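PDB 4D70: sortase family protein from Clostridium perfringens, which is a class D sortase, a cysteine transpeptidase that probably cleaves a sorting signal in surface proteins and joins them to the cell envelope. Local coordinates for residues T73-G78 / N86-F91; S79-L84 / G107-I112; T148-T153 / K175-V180. All blocks are in the same frame, centred on the assembly; numbering follows the deposited sequence.

Overall arrangement
All three contacts lie in the sortase domain and share its curled mixed beta sheet. Interaction 1 pairs strands 71-77 and 88-90; interaction 2 seats helix 81-86, the link between those strands, against the end of the neighbouring strand 101-109, so the two alternate along the chain. Their centres are about 9 Å apart and they touch, Leu84 resting on Gly89. Interaction 3 comes later in the chain, where strand 176-184 meets the loop after strand 137-148; its centre is about 14 Å from that of interaction 2 and 18 Å from that of interaction 1. His108 of interaction 2 touches Arg177 of interaction 3; with Cys170 these probably form the sortase His-Cys-Arg site.

Interaction 1: T73-G78 / N86-F91; sequences TVIAEG and NNIGHF
Glu77 reaches the edge of the His90 imidazole and accepts its ND1-H on the syn side of OE1, at 2.7 Å and 164°. CG leaves anti to the backbone N, and the bend at chi2 (63°) brings the carboxylate round to the ring, its plane turned 45° from that of the imidazole. NE2 is held by the carbonyl O of Ala95, so both ring nitrogens have partners and the ring is fixed in rotation. This end is tight. Ala76 N donates to Ile88 O at 2.9 Å, His90 N to Ala76 O at 2.8 Å, and Gly89 CA lies 3.1 Å from Gly78 O. The two strands are the parallel arms of a beta-alpha-beta unit in the sortase barrel, with helix 81-86 as the crossover. Toward Thr73 the backbones part, and a water enters. It donates to Val74 O at 2.6 Å and accepts from Asn87 ND2 and Ile88 N. Side chains span the wider gap: Thr73 CG2 meets Ile88 CD1 at 3.7 Å, and Val74 CG1 meets Asn87 ND2 at 3.6 Å. Although looser, this end is still buried, beneath helix 29-39, where Thr33 holds Asn87 OD1.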
# COMPACT_ATOMS: atom_id res chain seq x y z
N THR A 73 -4.00 7.62 5.22
CA THR A 73 -3.04 8.37 4.42
C THR A 73 -3.13 7.96 2.97
O THR A 73 -4.18 7.57 2.50
CB THR A 73 -1.62 8.29 5.02
OG1 THR A 73 -0.75 9.18 4.32
CG2 THR A 73 -1.02 6.88 4.92
N VAL A 74 -2.03 8.14 2.25
CA VAL A 74 -1.98 7.99 0.82
C VAL A 74 -0.88 6.98 0.49
O VAL A 74 0.04 6.80 1.27
CB VAL A 74 -1.63 9.34 0.13
CG1 VAL A 74 -0.22 9.81 0.50
CG2 VAL A 74 -1.76 9.25 -1.36
N ILE A 75 -1.04 6.34 -0.67
CA ILE A 75 -0.05 5.44 -1.22
C ILE A 75 0.55 6.06 -2.42
O ILE A 75 -0.17 6.44 -3.31
CB ILE A 75 -0.63 4.07 -1.54
CG1 ILE A 75 -1.15 3.45 -0.22
CG2 ILE A 75 0.46 3.15 -2.18
CD1 ILE A 75 -2.06 2.28 -0.44
N ALA A 76 1.88 6.14 -2.45
CA ALA A 76 2.59 6.66 -3.65
C ALA A 76 3.03 5.55 -4.58
O ALA A 76 3.27 4.44 -4.14
CB ALA A 76 3.81 7.46 -3.22
N GLU A 77 3.19 5.85 -5.85
CA GLU A 77 3.80 4.91 -6.76
C GLU A 77 5.29 4.75 -6.57
O GLU A 77 6.00 5.72 -6.37
CB GLU A 77 3.53 5.29 -8.21
CG GLU A 77 4.10 4.35 -9.26
CD GLU A 77 3.54 2.93 -9.23
OE1 GLU A 77 2.63 2.65 -8.42
OE2 GLU A 77 4.01 2.08 -10.01
N GLY A 78 5.77 3.51 -6.59
CA GLY A 78 7.17 3.22 -6.46
C GLY A 78 7.60 2.74 -5.12
O GLY A 78 6.94 2.99 -4.10
N ASN A 86 9.45 9.42 2.07
CA ASN A 86 8.29 10.25 2.39
C ASN A 86 6.94 9.59 2.43
O ASN A 86 6.02 10.13 3.03
CB ASN A 86 8.24 11.37 1.40
CG ASN A 86 9.32 12.38 1.68
OD1 ASN A 86 9.35 12.95 2.77
ND2 ASN A 86 10.24 12.54 0.76
N ASN A 87 6.81 8.46 1.77
CA ASN A 87 5.50 7.85 1.68
C ASN A 87 5.56 6.36 1.77
O ASN A 87 6.58 5.73 1.55
CB ASN A 87 4.87 8.20 0.34
CG ASN A 87 4.35 9.61 0.26
OD1 ASN A 87 4.80 10.40 -0.58
ND2 ASN A 87 3.38 9.92 1.05
N ILE A 88 4.40 5.80 2.03
CA ILE A 88 4.14 4.39 1.77
C ILE A 88 4.18 4.24 0.26
O ILE A 88 3.63 5.06 -0.45
CB ILE A 88 2.72 4.02 2.23
CG1 ILE A 88 2.55 4.12 3.74
CG2 ILE A 88 2.36 2.64 1.77
CD1 ILE A 88 1.10 3.95 4.14
N GLY A 89 4.76 3.18 -0.24
CA GLY A 89 4.99 3.05 -1.69
C GLY A 89 4.45 1.78 -2.27
O GLY A 89 4.32 0.77 -1.56
N HIS A 90 4.08 1.82 -3.55
CA HIS A 90 3.52 0.66 -4.25
C HIS A 90 4.65 -0.00 -5.01
O HIS A 90 5.33 0.65 -5.82
CB HIS A 90 2.37 1.09 -5.15
CG HIS A 90 1.93 0.06 -6.12
ND1 HIS A 90 1.96 0.23 -7.50
CD2 HIS A 90 1.41 -1.16 -5.91
CE1 HIS A 90 1.47 -0.85 -8.08
NE2 HIS A 90 1.16 -1.72 -7.13
N PHE A 91 4.86 -1.29 -4.80
CA PHE A 91 5.85 -2.01 -5.60
C PHE A 91 5.44 -2.04 -7.07
O PHE A 91 4.34 -2.50 -7.46
CB PHE A 91 6.06 -3.44 -5.16
CG PHE A 91 6.76 -3.60 -3.86
CD1 PHE A 91 6.05 -3.65 -2.69
CD2 PHE A 91 8.16 -3.73 -3.81
CE1 PHE A 91 6.68 -3.82 -1.46
CE2 PHE A 91 8.81 -3.88 -2.58
CZ PHE A 91 8.06 -3.95 -1.40
O HOH W 1 2.23 7.84 2.31

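Interaction 2: S79-L84 / G107-I112; sequences STLDVL and GHRNTI
Arg109 stretches along the helix start and donates from NE to Leu81 O, at 2.9 Å and 158°. Its CG lies anti to the backbone N (chi1 -172°), and the extended chain carries CB and CG past Leu84 CB, with CB to CB of Arg109 and Leu84 at 4.0 Å, before the guanidinium comes to the carbonyl. The oxygen lies close to the guanidinium plane, whereas the N-H arrives from above the carbonyl plane. Leu81 then turns its side chain over the same group: chi1, at -92°, lies well off a staggered value and sets CD2 3.8 Å above one guanidinium face, toward its rim. The same methyl meets Asn110 ND2 at 3.5 Å. Beyond the guanidinium, Glu85 adds a long, weak ion pair to NH2. Arg109 to Ile112 form a type II' beta turn that ends strand 101-109, while the helix opens with Thr80 at its N-cap, OG1 accepting weakly from Val83 N. Leu84 pushes CD1 to 3.2 Å from His108 O, a buried oxygen without a polar partner in the model. The His108 side chain leaves in the other direction, toward Val168 and Cys170. Its ND1 donates to Asn110 O across the turn at 2.8 Å, and that oxygen lies close to the ring plane, which fixes the ring's rotation. His108, held in this way by the backbone carbonyl of Asn110, probably matches the histidine of the sortase His-Cys-Arg triad.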
# COMPACT_ATOMS: atom_id res chain seq x y z
N SER A 79 8.72 2.03 -5.11
CA SER A 79 9.27 1.55 -3.85
C SER A 79 10.77 1.83 -3.79
O SER A 79 11.48 1.12 -3.13
CB SER A 79 9.01 0.06 -3.69
OG SER A 79 9.70 -0.65 -4.70
N THR A 80 11.23 2.90 -4.46
CA THR A 80 12.63 3.32 -4.35
C THR A 80 12.84 4.00 -3.02
O THR A 80 11.89 4.38 -2.34
CB THR A 80 13.00 4.34 -5.42
OG1 THR A 80 12.14 5.47 -5.30
CG2 THR A 80 12.85 3.73 -6.79
N LEU A 81 14.10 4.19 -2.66
CA LEU A 81 14.44 4.85 -1.40
C LEU A 81 13.89 6.25 -1.34
O LEU A 81 13.43 6.71 -0.28
CB LEU A 81 15.94 4.90 -1.21
CG LEU A 81 16.45 3.70 -0.42
CD1 LEU A 81 16.44 2.45 -1.26
CD2 LEU A 81 17.86 4.01 0.06
N ASP A 82 13.93 6.92 -2.48
CA ASP A 82 13.41 8.25 -2.56
C ASP A 82 11.94 8.34 -2.27
O ASP A 82 11.49 9.29 -1.64
CB ASP A 82 13.66 8.85 -3.95
CG ASP A 82 15.07 9.34 -4.13
OD1 ASP A 82 15.98 9.00 -3.32
OD2 ASP A 82 15.23 10.08 -5.12
N VAL A 83 11.16 7.39 -2.78
CA VAL A 83 9.72 7.40 -2.53
C VAL A 83 9.46 7.10 -1.07
O VAL A 83 8.78 7.85 -0.37
CB VAL A 83 8.97 6.39 -3.43
CG1 VAL A 83 7.52 6.25 -2.97
CG2 VAL A 83 9.04 6.84 -4.91
N LEU A 84 10.07 6.00 -0.62
CA LEU A 84 9.80 5.49 0.71
C LEU A 84 10.28 6.38 1.84
O LEU A 84 9.83 6.21 2.96
CB LEU A 84 10.39 4.11 0.88
CG LEU A 84 9.79 3.09 -0.10
CD1 LEU A 84 10.57 1.81 0.00
CD2 LEU A 84 8.29 2.89 0.14
N GLY A 107 6.26 -0.33 3.47
CA GLY A 107 6.12 0.58 4.57
C GLY A 107 7.37 0.72 5.40
O GLY A 107 7.33 0.97 6.58
N HIS A 108 8.49 0.57 4.74
CA HIS A 108 9.78 0.75 5.39
C HIS A 108 10.75 1.24 4.36
O HIS A 108 10.52 1.02 3.15
CB HIS A 108 10.28 -0.59 5.93
CG HIS A 108 10.62 -1.57 4.84
ND1 HIS A 108 11.92 -1.91 4.51
CD2 HIS A 108 9.83 -2.32 4.05
CE1 HIS A 108 11.92 -2.81 3.55
NE2 HIS A 108 10.66 -3.09 3.26
N ARG A 109 11.80 1.89 4.84
CA ARG A 109 12.92 2.30 3.99
C ARG A 109 14.18 1.72 4.60
O ARG A 109 14.51 2.03 5.74
CB ARG A 109 12.99 3.83 3.93
CG ARG A 109 13.99 4.39 2.92
CD ARG A 109 14.14 5.87 3.16
NE ARG A 109 14.98 6.55 2.18
CZ ARG A 109 16.28 6.83 2.33
NH1 ARG A 109 16.95 6.46 3.41
NH2 ARG A 109 16.91 7.46 1.35
N ASN A 110 14.83 0.82 3.88
CA ASN A 110 15.92 0.03 4.43
C ASN A 110 15.44 -0.63 5.71
O ASN A 110 14.43 -1.31 5.69
CB ASN A 110 17.17 0.89 4.65
CG ASN A 110 17.71 1.47 3.35
OD1 ASN A 110 17.83 0.77 2.37
ND2 ASN A 110 18.06 2.75 3.37
N THR A 111 16.11 -0.43 6.84
CA THR A 111 15.69 -1.08 8.09
C THR A 111 14.76 -0.22 8.97
O THR A 111 14.54 -0.56 10.13
CB THR A 111 16.91 -1.52 8.94
OG1 THR A 111 17.63 -0.36 9.38
CG2 THR A 111 17.82 -2.46 8.16
N ILE A 112 14.20 0.85 8.43
CA ILE A 112 13.36 1.75 9.22
C ILE A 112 11.91 1.83 8.71
O ILE A 112 11.64 2.30 7.59
CB ILE A 112 13.98 3.16 9.28
CG1 ILE A 112 15.47 3.07 9.69
CG2 ILE A 112 13.23 4.06 10.25
CD1 ILE A 112 15.74 2.51 11.09

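Interaction 3: T148-T153 / K175-V180; sequences TSPSDT and KDRYIV
Thr148 and Arg177 form an antiparallel hydrogen-bonded pair at the end of the pairing of strands 137-148 and 176-184 in the sortase barrel, where strand 137-148 gives way to the long loop leading to strand 163-171. Arg177 N donates to Thr148 O at 2.8 Å and nearly straight (174°), and Thr148 N returns the bond to Arg177 O at 2.9 Å. The Arg177 side chain then runs out under the loop. CB passes beside Thr148 O and the Thr148 methyl. CG, set anti to its carbonyl carbon, packs on Pro150 CA at 3.7 Å. A bend at chi2 (-58°) swings the chain so that NE lies near Pro150 CB. CZ sits under Pro150 CG at 3.7 Å, the proline carbon standing over the centre of one guanidinium face. NH2 rests against Pro150 CB. Arg177 NH1 turns back to donate to Asp176 O at 3.0 Å, from well above the carbonyl plane, with Gly174 O as a further acceptor. Held at NH1 and covered on one face by Pro150 CG, the guanidinium has little freedom to rotate. On its other side His108 lies near NE. Cys170 also touches the side chain, and Arg177 probably corresponds to the arginine of the sortase active site. Pro150 also presses CG to 3.2 Å from Lys175 O, where Lys175 and Asp176 together face Thr171 in a classic beta bulge. Further along the strand, Thr148 CG2 meets Ile179 CG1 at 3.8 Å. A type I turn from Ser149 to Asp152 carries the loop back, and Thr148 OG1 donates to the anti lone pair of Asp152 OD2 at 2.6 Å.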
# COMPACT_ATOMS: atom_id res chain seq x y z
N THR A 148 9.41 -13.12 7.61
CA THR A 148 10.24 -13.75 6.63
C THR A 148 11.54 -12.97 6.48
O THR A 148 11.74 -11.95 7.17
CB THR A 148 9.50 -13.92 5.26
OG1 THR A 148 10.25 -14.79 4.44
CG2 THR A 148 9.35 -12.60 4.50
N SER A 149 12.42 -13.42 5.59
CA SER A 149 13.66 -12.68 5.34
C SER A 149 13.53 -11.56 4.35
O SER A 149 12.64 -11.55 3.50
CB SER A 149 14.79 -13.64 4.86
OG SER A 149 14.53 -14.07 3.55
N PRO A 150 14.51 -10.65 4.39
CA PRO A 150 14.59 -9.62 3.37
C PRO A 150 14.85 -10.15 1.97
O PRO A 150 14.56 -9.47 1.03
CB PRO A 150 15.75 -8.74 3.84
CG PRO A 150 15.88 -9.04 5.30
CD PRO A 150 15.56 -10.48 5.42
N SER A 151 15.29 -11.37 1.81
CA SER A 151 15.52 -11.92 0.48
C SER A 151 14.30 -12.70 -0.06
O SER A 151 14.34 -13.21 -1.20
CB SER A 151 16.76 -12.85 0.51
OG SER A 151 16.47 -14.04 1.27
N ASP A 152 13.22 -12.82 0.74
CA ASP A 152 12.02 -13.57 0.31
C ASP A 152 11.18 -12.68 -0.61
O ASP A 152 10.30 -11.90 -0.21
CB ASP A 152 11.22 -14.03 1.53
CG ASP A 152 10.03 -14.90 1.17
OD1 ASP A 152 9.78 -15.13 -0.03
OD2 ASP A 152 9.35 -15.36 2.12
N THR A 153 11.51 -12.80 -1.88
CA THR A 153 10.86 -12.06 -2.94
C THR A 153 9.45 -12.64 -3.29
O THR A 153 8.63 -11.97 -3.93
CB THR A 153 11.84 -12.10 -4.14
OG1 THR A 153 11.52 -11.05 -5.01
CG2 THR A 153 11.80 -13.44 -4.85
N LYS A 175 16.04 -6.77 10.98
CA LYS A 175 16.64 -7.94 10.33
C LYS A 175 15.65 -8.72 9.47
O LYS A 175 16.02 -9.42 8.52
CB LYS A 175 17.18 -8.87 11.41
CG LYS A 175 18.38 -8.31 12.12
CD LYS A 175 18.68 -8.96 13.43
CE LYS A 175 19.80 -8.19 14.09
NZ LYS A 175 20.14 -8.88 15.34
N ASP A 176 14.39 -8.69 9.86
CA ASP A 176 13.40 -9.55 9.17
C ASP A 176 12.31 -8.65 8.61
O ASP A 176 12.29 -7.45 8.81
CB ASP A 176 12.78 -10.50 10.18
CG ASP A 176 13.78 -11.44 10.80
OD1 ASP A 176 14.69 -11.93 10.11
OD2 ASP A 176 13.62 -11.73 11.97
N ARG A 177 11.46 -9.26 7.83
CA ARG A 177 10.33 -8.58 7.21
C ARG A 177 9.04 -9.06 7.78
O ARG A 177 8.84 -10.26 7.94
CB ARG A 177 10.33 -8.77 5.69
CG ARG A 177 11.59 -8.17 5.02
CD ARG A 177 11.74 -6.69 5.30
NE ARG A 177 13.02 -6.12 4.81
CZ ARG A 177 14.08 -5.81 5.57
NH1 ARG A 177 14.11 -6.06 6.89
NH2 ARG A 177 15.13 -5.26 5.01
N TYR A 178 8.17 -8.13 8.09
CA TYR A 178 6.87 -8.45 8.68
C TYR A 178 5.88 -8.25 7.52
O TYR A 178 5.85 -7.18 6.88
CB TYR A 178 6.58 -7.49 9.82
CG TYR A 178 5.36 -7.84 10.65
CD1 TYR A 178 5.47 -8.66 11.75
CD2 TYR A 178 4.12 -7.28 10.38
CE1 TYR A 178 4.37 -8.95 12.54
CE2 TYR A 178 2.99 -7.60 11.16
CZ TYR A 178 3.13 -8.39 12.23
OH TYR A 178 2.03 -8.68 13.00
N ILE A 179 5.13 -9.29 7.25
CA ILE A 179 4.22 -9.37 6.10
C ILE A 179 2.77 -9.49 6.55
O ILE A 179 2.41 -10.39 7.26
CB ILE A 179 4.57 -10.60 5.25
CG1 ILE A 179 6.11 -10.68 4.96
CG2 ILE A 179 3.76 -10.62 3.97
CD1 ILE A 179 6.68 -9.46 4.27
N VAL A 180 1.92 -8.64 6.01
CA VAL A 180 0.49 -8.70 6.20
C VAL A 180 -0.12 -8.90 4.82
O VAL A 180 0.11 -8.08 3.93
CB VAL A 180 -0.00 -7.39 6.82
CG1 VAL A 180 -1.51 -7.41 6.98
CG2 VAL A 180 0.60 -7.19 8.21